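Local atomic coordinates of polyketide biosynthesis 3-hydroxy-3-methylglutaryl-ACP synthase PksG (Bacillus subtilis, PDB entry 4YXQ), a protein that catalyses the aldol condensation of an acetyl group carried on an acyl carrier protein with a beta-ketothioester polyketide intermediate during synthesis of the antibiotic bacillaene. Residues Leu77-Glu82 with Lys89-Tyr94; Gly192-Glu197 with Tyr220-Glu225; Tyr196-Thr201 with Ser213-Met218; Gln292-Ile297 with Lys354-Arg359. One frame throughout, in Å; residues are numbered along the deposited sequence.

From the N terminus, interaction 1 closes first, shutting the six-residue loop between 77-82 and 89-94, where strand 74-80 meets the start of helix 91-98 within a beta-alpha-beta unit. Interaction 2 starts on the end of strand 184-195 and interaction 3 in the loop that follows; they share Tyr196 and Glu197. The loop closed by 196-201 with 213-218 nests inside the longer one closed by 192-197 with 220-225, and both end on helix 216-234. Interaction 4 follows in series, closing a 56-residue stretch and joining helix 291-294 to helix 352-357, on the opposite side of the chain's centre from interaction 2. Interactions 1, 2 and 3 also touch the second subunit.

Interaction 1: residues Leu77-Glu82 with Lys89-Tyr94; sequences LITCSE and KSLSTY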
loop_
_atom_site.group_PDB
_atom_site.type_symbol
_atom_site.label_atom_id
_atom_site.label_comp_id
_atom_site.label_asym_id
_atom_site.label_seq_id
_atom_site.Cartn_x
_atom_site.Cartn_y
_atom_site.Cartn_z
ATOM N N LEU A 77 -10.921 2.594 -3.424
ATOM C CA LEU A 77 -10.120 3.808 -3.584
ATOM C C LEU A 77 -8.747 3.507 -3.060
ATOM O O LEU A 77 -8.535 3.389 -1.867
ATOM C CB LEU A 77 -10.755 4.948 -2.826
ATOM C CG LEU A 77 -9.925 6.184 -2.659
ATOM C CD1 LEU A 77 -9.640 6.862 -3.971
ATOM C CD2 LEU A 77 -10.667 7.166 -1.798
ATOM N N ILE A 78 -7.808 3.366 -3.974
ATOM C CA ILE A 78 -6.445 3.149 -3.637
ATOM C C ILE A 78 -5.672 4.398 -3.986
ATOM O O ILE A 78 -5.747 4.872 -5.120
ATOM C CB ILE A 78 -5.885 2.012 -4.490
ATOM C CG1 ILE A 78 -6.695 0.745 -4.235
ATOM C CG2 ILE A 78 -4.404 1.825 -4.212
ATOM C CD1 ILE A 78 -6.333 -0.431 -5.129
ATOM N N THR A 79 -4.923 4.956 -3.040
ATOM C CA THR A 79 -3.996 6.046 -3.399
ATOM C C THR A 79 -2.555 5.579 -3.299
ATOM O O THR A 79 -2.180 4.807 -2.423
ATOM C CB THR A 79 -4.328 7.463 -2.767
ATOM O OG1 THR A 79 -3.133 8.133 -2.311
ATOM C CG2 THR A 79 -5.277 7.399 -1.698
ATOM N N CYS A 80 -1.773 6.020 -4.265
ATOM C CA CYS A 80 -0.430 5.477 -4.541
ATOM C C CYS A 80 0.538 6.619 -4.355
ATOM O O CYS A 80 0.443 7.627 -5.030
ATOM C CB CYS A 80 -0.376 4.943 -5.991
ATOM S SG CYS A 80 -1.729 3.792 -6.347
ATOM N N SER A 81 1.472 6.454 -3.438
ATOM C CA SER A 81 2.339 7.552 -3.056
ATOM C C SER A 81 3.620 7.064 -2.369
ATOM O O SER A 81 3.711 5.918 -1.929
ATOM C CB SER A 81 1.571 8.485 -2.140
ATOM O OG SER A 81 2.231 9.701 -1.922
ATOM N N GLU A 82 4.597 7.956 -2.339
ATOM C CA GLU A 82 5.749 7.857 -1.492
ATOM C C GLU A 82 5.898 9.164 -0.762
ATOM O O GLU A 82 6.960 9.484 -0.243
ATOM C CB GLU A 82 7.016 7.564 -2.301
ATOM C CG GLU A 82 7.199 8.376 -3.589
ATOM C CD GLU A 82 8.336 7.837 -4.431
ATOM O OE1 GLU A 82 8.066 7.168 -5.478
ATOM O OE2 GLU A 82 9.504 8.031 -4.008
ATOM N N LYS A 89 -2.486 6.140 8.823
ATOM C CA LYS A 89 -3.635 6.765 8.172
ATOM C C LYS A 89 -3.383 7.011 6.697
ATOM O O LYS A 89 -2.444 7.705 6.318
ATOM C CB LYS A 89 -3.966 8.088 8.843
ATOM C CG LYS A 89 -5.245 8.743 8.326
ATOM C CD LYS A 89 -5.777 9.781 9.314
ATOM C CE LYS A 89 -7.068 10.395 8.804
ATOM N NZ LYS A 89 -8.141 10.328 9.821
ATOM N N SER A 90 -4.211 6.401 5.866
ATOM C CA SER A 90 -4.005 6.474 4.452
ATOM C C SER A 90 -4.492 7.823 3.938
ATOM O O SER A 90 -5.443 8.406 4.459
ATOM C CB SER A 90 -4.724 5.333 3.737
ATOM O OG SER A 90 -6.136 5.457 3.852
ATOM N N LEU A 91 -3.810 8.324 2.919
ATOM C CA LEU A 91 -4.298 9.483 2.184
ATOM C C LEU A 91 -5.727 9.221 1.689
ATOM O O LEU A 91 -6.507 10.152 1.559
ATOM C CB LEU A 91 -3.404 9.741 0.980
ATOM C CG LEU A 91 -1.965 10.130 1.250
ATOM C CD1 LEU A 91 -1.131 10.011 -0.020
ATOM C CD2 LEU A 91 -1.885 11.543 1.788
ATOM N N SER A 92 -6.066 7.958 1.403
ATOM C CA SER A 92 -7.403 7.640 0.893
ATOM C C SER A 92 -8.558 8.076 1.831
ATOM O O SER A 92 -9.631 8.395 1.342
ATOM C CB SER A 92 -7.576 6.155 0.612
ATOM O OG SER A 92 -6.516 5.608 -0.092
ATOM N N THR A 93 -8.344 8.094 3.156
ATOM C CA THR A 93 -9.380 8.541 4.078
ATOM C C THR A 93 -9.807 9.991 3.762
ATOM O O THR A 93 -10.985 10.254 3.536
ATOM C CB THR A 93 -8.940 8.448 5.548
ATOM O OG1 THR A 93 -7.749 9.213 5.752
ATOM C CG2 THR A 93 -8.659 7.036 5.925
ATOM N N TYR A 94 -8.850 10.916 3.730
ATOM C CA TYR A 94 -9.168 12.305 3.441
ATOM C C TYR A 94 -9.722 12.463 2.029
ATOM O O TYR A 94 -10.673 13.202 1.811
ATOM C CB TYR A 94 -7.941 13.162 3.553
ATOM C CG TYR A 94 -7.440 13.363 4.940
ATOM C CD1 TYR A 94 -8.150 14.128 5.835
ATOM C CD2 TYR A 94 -6.235 12.818 5.352
ATOM C CE1 TYR A 94 -7.698 14.326 7.130
ATOM C CE2 TYR A 94 -5.758 13.042 6.636
ATOM C CZ TYR A 94 -6.498 13.805 7.517
ATOM O OH TYR A 94 -6.047 14.029 8.789
#
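Leu91 lays its CD1 methyl along the strand side of the contact, 3.6 Å from Thr79 OG1 and 3.8 Å from Ser81 CB, its side chain crossing that of Thr79 at about a right angle. Its CG stands opposite the carbonyl carbon (chi1 -65°), and from there the one methyl spans two alternate residues of the chain. Next along the helix, Ser92 packs on the other part of the strand: its CB lies 4.0 Å from Leu77 CG, while Leu77 CD2 rides 3.5 Å from the carbonyl O of Ser92. Leu77, Thr79 and Ser81 all point their side chains at the helix, and Ile78 and Cys80 face away, the alternation of an extended chain. The contact is the strand-helix half of a beta-alpha-beta unit, strand 74-80, helix 91-98 and strand 106-111, in the thiolase-like fold. Glu82, next after Ser81 and a proton donor/acceptor by similarity, ends the first segment. Two polar ends look elsewhere: Ser92 OG bonds to Phe108 O on the neighbouring strand, and Ser81 OG to Ser143 O. The touching is thus mostly van der Waals, methyls against carbons and oxygens, while adjoining parts of the fold satisfy the buried hydroxyls of Ser81 and Ser92.

Interaction 2: residues Gly192-Glu197 with Tyr220-Glu225; sequences GYYGYE and YLDCCE
Tyr196 reaches from just beyond the end of strand 184-195 to helix 216-234, which packs on the sheet of this thiolase-like fold. From CB, its CG lies between the backbone N and the carbonyl carbon (chi1 56°), and the ring is carried out toward the helix. Tyr196 CE2 sits between two helix residues, 3.5 Å from Asp222 OD1 and 4.1 Å from Cys223 SG; Tyr196 CZ then lies 3.4 Å from Asp222 OD1, and OH ends 2.8 Å from that same oxygen in a weak hydrogen bond. Ring and carboxylate planes are 56° apart, with the two side chains arriving from opposite directions. The hydroxyl has a second partner in Ser219 OG, so two residues of the helix share the tip of the tyrosine.

Two residues back, Tyr194 also faces the helix. Its CD2 edge comes 4.0 Å from Cys223 SG, the sulfur lying 86° off the ring normal, close to the ring plane. The thiol therefore meets two tyrosines, Tyr194 at the edge and Tyr196 obliquely, a paired sulfur-aromatic contact. Both rings also reach the second subunit: Arg103 of that chain makes a cation-pi contact with Tyr196 and a hydrogen bond to Tyr194 OH. The carboxylate of Asp222 stands nearly at a right angle to the Tyr194 ring, with Asp222 OD1 3.9 Å from Tyr194 CE2 and near the ring plane.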
loop_
_atom_site.group_PDB
_atom_site.type_symbol
_atom_site.label_atom_id
_atom_site.label_comp_id
_atom_site.label_asym_id
_atom_site.label_seq_id
_atom_site.Cartn_x
_atom_site.Cartn_y
_atom_site.Cartn_z
ATOM N N GLY A 192 4.041 -8.590 -17.581
ATOM C CA GLY A 192 5.365 -9.060 -17.220
ATOM C C GLY A 192 5.851 -8.265 -16.037
ATOM O O GLY A 192 6.332 -7.160 -16.209
ATOM N N TYR A 193 5.727 -8.836 -14.843
ATOM C CA TYR A 193 6.223 -8.176 -13.653
ATOM C C TYR A 193 7.489 -8.787 -13.198
ATOM O O TYR A 193 7.683 -9.994 -13.327
ATOM C CB TYR A 193 5.183 -8.164 -12.499
ATOM C CG TYR A 193 4.215 -9.322 -12.431
ATOM C CD1 TYR A 193 4.584 -10.526 -11.862
ATOM C CD2 TYR A 193 2.924 -9.204 -12.939
ATOM C CE1 TYR A 193 3.693 -11.597 -11.812
ATOM C CE2 TYR A 193 2.015 -10.251 -12.877
ATOM C CZ TYR A 193 2.407 -11.458 -12.321
ATOM O OH TYR A 193 1.514 -12.487 -12.261
ATOM N N TYR A 194 8.341 -7.957 -12.600
ATOM C CA TYR A 194 9.698 -8.355 -12.189
ATOM C C TYR A 194 10.178 -7.456 -11.065
ATOM O O TYR A 194 10.052 -6.220 -11.130
ATOM C CB TYR A 194 10.651 -8.155 -13.364
ATOM C CG TYR A 194 12.035 -8.777 -13.285
ATOM C CD1 TYR A 194 12.222 -10.124 -13.535
ATOM C CD2 TYR A 194 13.166 -7.985 -13.106
ATOM C CE1 TYR A 194 13.480 -10.684 -13.561
ATOM C CE2 TYR A 194 14.445 -8.539 -13.118
ATOM C CZ TYR A 194 14.583 -9.891 -13.340
ATOM O OH TYR A 194 15.830 -10.468 -13.315
ATOM N N GLY A 195 10.730 -8.075 -10.031
ATOM C CA GLY A 195 11.176 -7.355 -8.851
ATOM C C GLY A 195 12.239 -8.124 -8.115
ATOM O O GLY A 195 12.326 -9.361 -8.225
ATOM N N TYR A 196 13.047 -7.394 -7.386
ATOM C CA TYR A 196 14.073 -7.967 -6.557
ATOM C C TYR A 196 14.642 -6.795 -5.760
ATOM O O TYR A 196 14.480 -5.601 -6.154
ATOM C CB TYR A 196 15.169 -8.643 -7.405
ATOM C CG TYR A 196 15.797 -7.709 -8.417
ATOM C CD1 TYR A 196 16.947 -6.994 -8.119
ATOM C CD2 TYR A 196 15.231 -7.515 -9.666
ATOM C CE1 TYR A 196 17.506 -6.109 -9.023
ATOM C CE2 TYR A 196 15.799 -6.639 -10.579
ATOM C CZ TYR A 196 16.941 -5.945 -10.260
ATOM O OH TYR A 196 17.482 -5.023 -11.162
ATOM N N GLU A 197 15.302 -7.131 -4.659
ATOM C CA GLU A 197 15.852 -6.138 -3.766
ATOM C C GLU A 197 17.079 -5.532 -4.383
ATOM O O GLU A 197 17.956 -6.278 -4.811
ATOM C CB GLU A 197 16.238 -6.757 -2.433
ATOM C CG GLU A 197 16.288 -5.744 -1.295
ATOM C CD GLU A 197 17.651 -5.128 -1.109
ATOM O OE1 GLU A 197 18.619 -5.872 -0.876
ATOM O OE2 GLU A 197 17.749 -3.899 -1.123
ATOM N N TYR A 220 16.762 0.113 -13.932
ATOM C CA TYR A 220 15.642 0.534 -14.747
ATOM C C TYR A 220 15.724 -0.177 -16.093
ATOM O O TYR A 220 14.746 -0.758 -16.566
ATOM C CB TYR A 220 15.695 2.068 -14.933
ATOM C CG TYR A 220 14.596 2.686 -15.786
ATOM C CD1 TYR A 220 14.489 2.409 -17.118
ATOM C CD2 TYR A 220 13.637 3.528 -15.228
ATOM C CE1 TYR A 220 13.455 2.942 -17.880
ATOM C CE2 TYR A 220 12.612 4.083 -16.001
ATOM C CZ TYR A 220 12.534 3.778 -17.320
ATOM O OH TYR A 220 11.565 4.280 -18.113
ATOM N N LEU A 221 16.915 -0.202 -16.680
ATOM C CA LEU A 221 17.121 -0.915 -17.947
ATOM C C LEU A 221 17.043 -2.426 -17.832
ATOM O O LEU A 221 16.434 -3.077 -18.681
ATOM C CB LEU A 221 18.450 -0.523 -18.568
ATOM C CG LEU A 221 18.510 0.965 -18.927
ATOM C CD1 LEU A 221 19.938 1.307 -19.325
ATOM C CD2 LEU A 221 17.514 1.329 -20.030
ATOM N N ASP A 222 17.634 -2.995 -16.788
ATOM C CA ASP A 222 17.445 -4.431 -16.505
ATOM C C ASP A 222 15.949 -4.755 -16.448
ATOM O O ASP A 222 15.459 -5.654 -17.146
ATOM C CB ASP A 222 18.134 -4.784 -15.195
ATOM C CG ASP A 222 17.903 -6.226 -14.761
ATOM O OD1 ASP A 222 17.659 -6.412 -13.549
ATOM O OD2 ASP A 222 17.965 -7.163 -15.608
ATOM N N CYS A 223 15.210 -3.978 -15.661
ATOM C CA CYS A 223 13.809 -4.262 -15.486
ATOM C C CYS A 223 13.031 -4.095 -16.760
ATOM O O CYS A 223 12.157 -4.911 -17.085
ATOM C CB CYS A 223 13.211 -3.378 -14.422
ATOM S SG CYS A 223 13.561 -3.982 -12.776
ATOM N N CYS A 224 13.335 -3.012 -17.472
ATOM C CA CYS A 224 12.672 -2.739 -18.732
ATOM C C CYS A 224 12.770 -3.919 -19.698
ATOM O O CYS A 224 11.763 -4.316 -20.316
ATOM C CB CYS A 224 13.237 -1.490 -19.380
ATOM S SG CYS A 224 12.175 -0.884 -20.672
ATOM N N GLU A 225 13.951 -4.524 -19.788
ATOM C CA GLU A 225 14.142 -5.743 -20.593
ATOM C C GLU A 225 13.406 -6.970 -20.038
ATOM O O GLU A 225 12.670 -7.664 -20.769
ATOM C CB GLU A 225 15.633 -6.074 -20.698
ATOM C CG GLU A 225 15.903 -7.311 -21.541
ATOM C CD GLU A 225 17.377 -7.563 -21.761
ATOM O OE1 GLU A 225 18.217 -6.822 -21.154
ATOM O OE2 GLU A 225 17.669 -8.495 -22.576
#

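Interaction 3: residues Tyr196-Thr201 with Ser213-Met218; sequences YEVMDT and SDLSLM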
loop_
_atom_site.group_PDB
_atom_site.type_symbol
_atom_site.label_atom_id
_atom_site.label_comp_id
_atom_site.label_asym_id
_atom_site.label_seq_id
_atom_site.Cartn_x
_atom_site.Cartn_y
_atom_site.Cartn_z
ATOM N N TYR A 196 13.047 -7.394 -7.386
ATOM C CA TYR A 196 14.073 -7.967 -6.557
ATOM C C TYR A 196 14.642 -6.795 -5.760
ATOM O O TYR A 196 14.480 -5.601 -6.154
ATOM C CB TYR A 196 15.169 -8.643 -7.405
ATOM C CG TYR A 196 15.797 -7.709 -8.417
ATOM C CD1 TYR A 196 16.947 -6.994 -8.119
ATOM C CD2 TYR A 196 15.231 -7.515 -9.666
ATOM C CE1 TYR A 196 17.506 -6.109 -9.023
ATOM C CE2 TYR A 196 15.799 -6.639 -10.579
ATOM C CZ TYR A 196 16.941 -5.945 -10.260
ATOM O OH TYR A 196 17.482 -5.023 -11.162
ATOM N N GLU A 197 15.302 -7.131 -4.659
ATOM C CA GLU A 197 15.852 -6.138 -3.766
ATOM C C GLU A 197 17.079 -5.532 -4.383
ATOM O O GLU A 197 17.956 -6.278 -4.811
ATOM C CB GLU A 197 16.238 -6.757 -2.433
ATOM C CG GLU A 197 16.288 -5.744 -1.295
ATOM C CD GLU A 197 17.651 -5.128 -1.109
ATOM O OE1 GLU A 197 18.619 -5.872 -0.876
ATOM O OE2 GLU A 197 17.749 -3.899 -1.123
ATOM N N VAL A 198 17.160 -4.194 -4.403
ATOM C CA VAL A 198 18.387 -3.509 -4.810
ATOM C C VAL A 198 18.667 -2.281 -3.930
ATOM O O VAL A 198 17.749 -1.570 -3.548
ATOM C CB VAL A 198 18.352 -3.129 -6.319
ATOM C CG1 VAL A 198 16.978 -2.620 -6.750
ATOM C CG2 VAL A 198 19.387 -2.070 -6.642
ATOM N N MET A 199 19.934 -2.055 -3.610
ATOM C CA MET A 199 20.352 -0.878 -2.874
ATOM C C MET A 199 20.339 0.346 -3.795
ATOM O O MET A 199 21.174 0.472 -4.687
ATOM C CB MET A 199 21.756 -1.119 -2.348
ATOM C CG MET A 199 22.323 -0.070 -1.389
ATOM S SD MET A 199 23.810 -0.699 -0.652
ATOM C CE MET A 199 24.809 -1.137 -2.083
ATOM N N ASP A 200 19.402 1.256 -3.576
ATOM C CA ASP A 200 19.109 2.286 -4.553
ATOM C C ASP A 200 18.717 3.551 -3.788
ATOM O O ASP A 200 18.581 3.523 -2.557
ATOM C CB ASP A 200 17.950 1.765 -5.437
ATOM C CG ASP A 200 17.833 2.465 -6.805
ATOM O OD1 ASP A 200 18.361 3.598 -6.985
ATOM O OD2 ASP A 200 17.161 1.857 -7.691
ATOM N N THR A 201 18.537 4.651 -4.517
ATOM C CA THR A 201 17.931 5.867 -3.959
ATOM C C THR A 201 16.565 5.494 -3.339
ATOM O O THR A 201 15.675 4.990 -4.028
ATOM C CB THR A 201 17.751 7.018 -5.020
ATOM O OG1 THR A 201 19.032 7.495 -5.479
ATOM C CG2 THR A 201 16.981 8.215 -4.436
ATOM N N SER A 213 21.771 7.076 -6.950
ATOM C CA SER A 213 21.242 6.860 -8.301
ATOM C C SER A 213 22.347 6.319 -9.228
ATOM O O SER A 213 22.308 6.475 -10.445
ATOM C CB SER A 213 20.589 8.142 -8.860
ATOM O OG SER A 213 21.520 9.191 -9.039
ATOM N N ASP A 214 23.292 5.620 -8.627
ATOM C CA ASP A 214 24.440 5.085 -9.316
ATOM C C ASP A 214 24.035 3.800 -10.061
ATOM O O ASP A 214 24.465 3.565 -11.192
ATOM C CB ASP A 214 25.503 4.806 -8.260
ATOM C CG ASP A 214 26.862 4.536 -8.837
ATOM O OD1 ASP A 214 27.316 5.332 -9.696
ATOM O OD2 ASP A 214 27.488 3.545 -8.387
ATOM N N LEU A 215 23.187 2.994 -9.418
ATOM C CA LEU A 215 22.651 1.754 -9.988
ATOM C C LEU A 215 21.279 1.957 -10.600
ATOM O O LEU A 215 20.788 1.096 -11.334
ATOM C CB LEU A 215 22.520 0.686 -8.902
ATOM C CG LEU A 215 23.718 -0.195 -8.535
ATOM C CD1 LEU A 215 25.073 0.478 -8.759
ATOM C CD2 LEU A 215 23.571 -0.670 -7.089
ATOM N N SER A 216 20.664 3.095 -10.304
ATOM C CA SER A 216 19.290 3.347 -10.712
ATOM C C SER A 216 19.030 3.030 -12.158
ATOM O O SER A 216 18.101 2.302 -12.452
ATOM C CB SER A 216 18.900 4.796 -10.438
ATOM O OG SER A 216 18.483 4.935 -9.090
ATOM N N LEU A 217 19.849 3.582 -13.052
ATOM C CA LEU A 217 19.633 3.447 -14.492
ATOM C C LEU A 217 19.795 2.008 -14.942
ATOM O O LEU A 217 18.983 1.479 -15.695
ATOM C CB LEU A 217 20.617 4.320 -15.274
ATOM C CG LEU A 217 20.181 5.015 -16.575
ATOM C CD1 LEU A 217 21.361 5.011 -17.548
ATOM C CD2 LEU A 217 18.925 4.411 -17.226
ATOM N N MET A 218 20.868 1.384 -14.477
ATOM C CA MET A 218 21.163 -0.026 -14.748
ATOM C C MET A 218 19.959 -0.921 -14.372
ATOM O O MET A 218 19.569 -1.839 -15.118
ATOM C CB MET A 218 22.421 -0.420 -13.948
ATOM C CG MET A 218 23.201 -1.622 -14.458
ATOM S SD MET A 218 24.400 -2.238 -13.233
ATOM C CE MET A 218 24.459 -3.974 -13.704
#
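Leu215 and Asp200 bury the most surface here, with Ser216 and Thr201 close behind. Leu215 extends its CD2 methyl to the loop, where it meets the carbonyl O of Met199 at 3.6 Å and, more loosely, Val198 CG2 at 4.4 Å. It thus rests against the backbone as well as a side chain, at a partly exposed edge of the contact.

Asp200 supplies the polar grip. Its CG swings opposite the backbone N (chi1 -159°), bringing the carboxylate toward the first helical turn. There Asp200 OD1 accepts from Ser216 OG at 2.5 Å, shorter than expected, so the exact length is doubtful. Thr201 N also donates to Asp200 OD1, at 2.7 Å, meeting it on its anti side and 25° out of the carboxylate plane. The other oxygen, OD2, has weak hydrogen bonds to Ser328 OG and Tyr326 OH.

The two segments flank the short strands 202-205 and 208-210: the loop 196-201 leads into them from strand 184-195, and on their far side residues 213-218 bring the chain into helix 216-234. The contact therefore closes this small excursion of the thiolase-like fold at its base. Thr201 lies about 7 Å, side chain to side chain, from Glu82, a proton donor/acceptor by similarity.

Beside the carboxylate, Thr201 faces the beginning of the second segment. Thr201 OG1 lies 3.8 Å from Ser213 CB, but Ser213 is poorly ordered, and this end of the contact is less well defined.

Interaction 4: residues Gln292-Ile297 with Lys354-Arg359; sequences QRVGNI and KHLDRR
Arg293 spreads its guanidinium over the end of helix 352-357, one face on Leu356 CB, which lies 3.3 Å above the plane and toward the rim. Bends at chi2 (-72°) and chi3 (-57°) fold the chain back to reach there. In a salt bridge, Asp357 OD1 receives Arg293 NH2 on its anti lone pair at 2.8 Å, and NH1 adds a weak bond to the same oxygen; guanidinium and carboxylate planes are only 23° apart.

The carbonyl O of Arg293 is gripped in turn by Arg359, whose NH1 and NH2 both donate to it at 2.9 Å. Arg359 NE turns back to Leu356 O at 2.8 Å. These two oxygens, both near its plane, fix how the Arg359 group is turned, with Leu356 CD2 over its centre. A water accepts from NH2 of both arginines and donates to Leu356 O. Glu41, salt-bridged to Arg293 and Arg359, probably offsets their nearby positive charges.

Val294 comes next, setting CG2 3.9 Å from Arg359 NH1 and 4.4 Å from Leu356 CD2. Two arginines and a shared water thus join the weakly bonded turn 292-294 to the end of helix 352-357, Arg293 O receiving Arg359 end-on, within the C-terminal HMG-CoA synthase region.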
loop_
_atom_site.group_PDB
_atom_site.type_symbol
_atom_site.label_atom_id
_atom_site.label_comp_id
_atom_site.label_asym_id
_atom_site.label_seq_id
_atom_site.Cartn_x
_atom_site.Cartn_y
_atom_site.Cartn_z
ATOM N N GLN A 292 7.242 17.193 -19.483
ATOM C CA GLN A 292 8.054 18.408 -19.575
ATOM C C GLN A 292 7.411 19.588 -18.871
ATOM O O GLN A 292 8.082 20.558 -18.539
ATOM C CB GLN A 292 8.256 18.799 -21.029
ATOM C CG GLN A 292 8.855 17.709 -21.896
ATOM C CD GLN A 292 9.166 18.190 -23.284
ATOM O OE1 GLN A 292 9.670 19.298 -23.460
ATOM N NE2 GLN A 292 8.850 17.363 -24.293
ATOM N N ARG A 293 6.095 19.504 -18.689
ATOM C CA ARG A 293 5.293 20.579 -18.115
ATOM C C ARG A 293 5.219 20.456 -16.612
ATOM O O ARG A 293 4.828 21.383 -15.937
ATOM C CB ARG A 293 3.861 20.523 -18.650
ATOM C CG ARG A 293 3.718 20.464 -20.182
ATOM C CD ARG A 293 4.059 21.776 -20.826
ATOM N NE ARG A 293 3.218 22.827 -20.275
ATOM C CZ ARG A 293 1.997 23.132 -20.683
ATOM N NH1 ARG A 293 1.401 22.456 -21.656
ATOM N NH2 ARG A 293 1.374 24.144 -20.103
ATOM N N VAL A 294 5.640 19.317 -16.082
ATOM C CA VAL A 294 5.352 19.017 -14.693
ATOM C C VAL A 294 6.570 18.527 -13.897
ATOM O O VAL A 294 6.684 18.817 -12.707
ATOM C CB VAL A 294 4.156 18.056 -14.662
ATOM C CG1 VAL A 294 4.535 16.707 -14.137
ATOM C CG2 VAL A 294 3.037 18.631 -13.833
ATOM N N GLY A 295 7.483 17.819 -14.547
ATOM C CA GLY A 295 8.651 17.255 -13.884
ATOM C C GLY A 295 8.387 15.807 -13.515
ATOM O O GLY A 295 7.351 15.229 -13.864
ATOM N N ASN A 296 9.331 15.218 -12.788
ATOM C CA ASN A 296 9.190 13.869 -12.253
ATOM C C ASN A 296 8.104 13.795 -11.178
ATOM O O ASN A 296 8.293 14.369 -10.107
ATOM C CB ASN A 296 10.518 13.480 -11.628
ATOM C CG ASN A 296 10.511 12.099 -11.037
ATOM O OD1 ASN A 296 9.548 11.323 -11.195
ATOM N ND2 ASN A 296 11.577 11.776 -10.339
ATOM N N ILE A 297 6.978 13.135 -11.456
ATOM C CA ILE A 297 5.929 12.967 -10.450
ATOM C C ILE A 297 5.798 11.537 -9.959
ATOM O O ILE A 297 4.720 11.065 -9.572
ATOM C CB ILE A 297 4.579 13.556 -10.872
ATOM C CG1 ILE A 297 3.975 12.841 -12.054
ATOM C CG2 ILE A 297 4.767 15.039 -11.158
ATOM C CD1 ILE A 297 2.558 13.306 -12.330
ATOM N N LYS A 354 -4.952 22.394 -21.398
ATOM C CA LYS A 354 -5.475 23.694 -21.070
ATOM C C LYS A 354 -5.219 23.983 -19.595
ATOM O O LYS A 354 -4.809 25.084 -19.212
ATOM C CB LYS A 354 -6.973 23.723 -21.381
ATOM C CG LYS A 354 -7.479 25.088 -21.810
ATOM C CD LYS A 354 -9.008 25.185 -21.825
ATOM C CE LYS A 354 -9.482 25.998 -23.034
ATOM N NZ LYS A 354 -10.900 26.446 -22.936
ATOM N N HIS A 355 -5.478 22.992 -18.746
ATOM C CA HIS A 355 -5.235 23.153 -17.322
ATOM C C HIS A 355 -3.754 23.410 -17.033
ATOM O O HIS A 355 -3.417 24.192 -16.143
ATOM C CB HIS A 355 -5.799 21.964 -16.510
ATOM C CG HIS A 355 -4.966 21.609 -15.328
ATOM N ND1 HIS A 355 -4.076 20.560 -15.364
ATOM C CD2 HIS A 355 -4.814 22.197 -14.121
ATOM C CE1 HIS A 355 -3.425 20.500 -14.225
ATOM N NE2 HIS A 355 -3.845 21.489 -13.454
ATOM N N LEU A 356 -2.859 22.752 -17.765
ATOM C CA LEU A 356 -1.422 23.007 -17.563
ATOM C C LEU A 356 -1.050 24.421 -17.977
ATOM O O LEU A 356 -0.245 25.075 -17.299
ATOM C CB LEU A 356 -0.565 21.969 -18.279
ATOM C CG LEU A 356 -0.696 20.573 -17.651
ATOM C CD1 LEU A 356 -0.057 19.510 -18.536
ATOM C CD2 LEU A 356 -0.101 20.502 -16.244
ATOM N N ASP A 357 -1.682 24.916 -19.045
ATOM C CA ASP A 357 -1.455 26.284 -19.520
ATOM C C ASP A 357 -1.898 27.309 -18.489
ATOM O O ASP A 357 -1.287 28.348 -18.361
ATOM C CB ASP A 357 -2.170 26.552 -20.850
ATOM C CG ASP A 357 -1.565 25.783 -22.037
ATOM O OD1 ASP A 357 -0.445 25.221 -21.949
ATOM O OD2 ASP A 357 -2.228 25.698 -23.086
ATOM N N ARG A 358 -2.928 27.009 -17.723
ATOM C CA ARG A 358 -3.480 27.991 -16.771
ATOM C C ARG A 358 -2.758 28.104 -15.419
ATOM O O ARG A 358 -3.126 28.937 -14.601
ATOM C CB ARG A 358 -4.949 27.680 -16.499
ATOM C CG ARG A 358 -5.913 28.169 -17.557
ATOM C CD ARG A 358 -7.145 27.258 -17.624
ATOM N NE ARG A 358 -8.293 27.893 -18.263
ATOM C CZ ARG A 358 -8.368 28.241 -19.552
ATOM N NH1 ARG A 358 -7.352 28.020 -20.392
ATOM N NH2 ARG A 358 -9.474 28.832 -20.011
ATOM N N ARG A 359 -1.697 27.352 -15.184
ATOM C CA ARG A 359 -1.015 27.435 -13.872
ATOM C C ARG A 359 -0.206 28.713 -13.703
ATOM O O ARG A 359 0.145 29.373 -14.658
ATOM C CB ARG A 359 -0.112 26.210 -13.645
ATOM C CG ARG A 359 -0.823 24.882 -13.795
ATOM C CD ARG A 359 0.170 23.744 -13.900
ATOM N NE ARG A 359 1.047 23.871 -15.063
ATOM C CZ ARG A 359 2.226 23.280 -15.219
ATOM N NH1 ARG A 359 2.742 22.531 -14.268
ATOM N NH2 ARG A 359 2.922 23.494 -16.323
HETATM O O HOH W 1 2.725 25.466 -18.156
#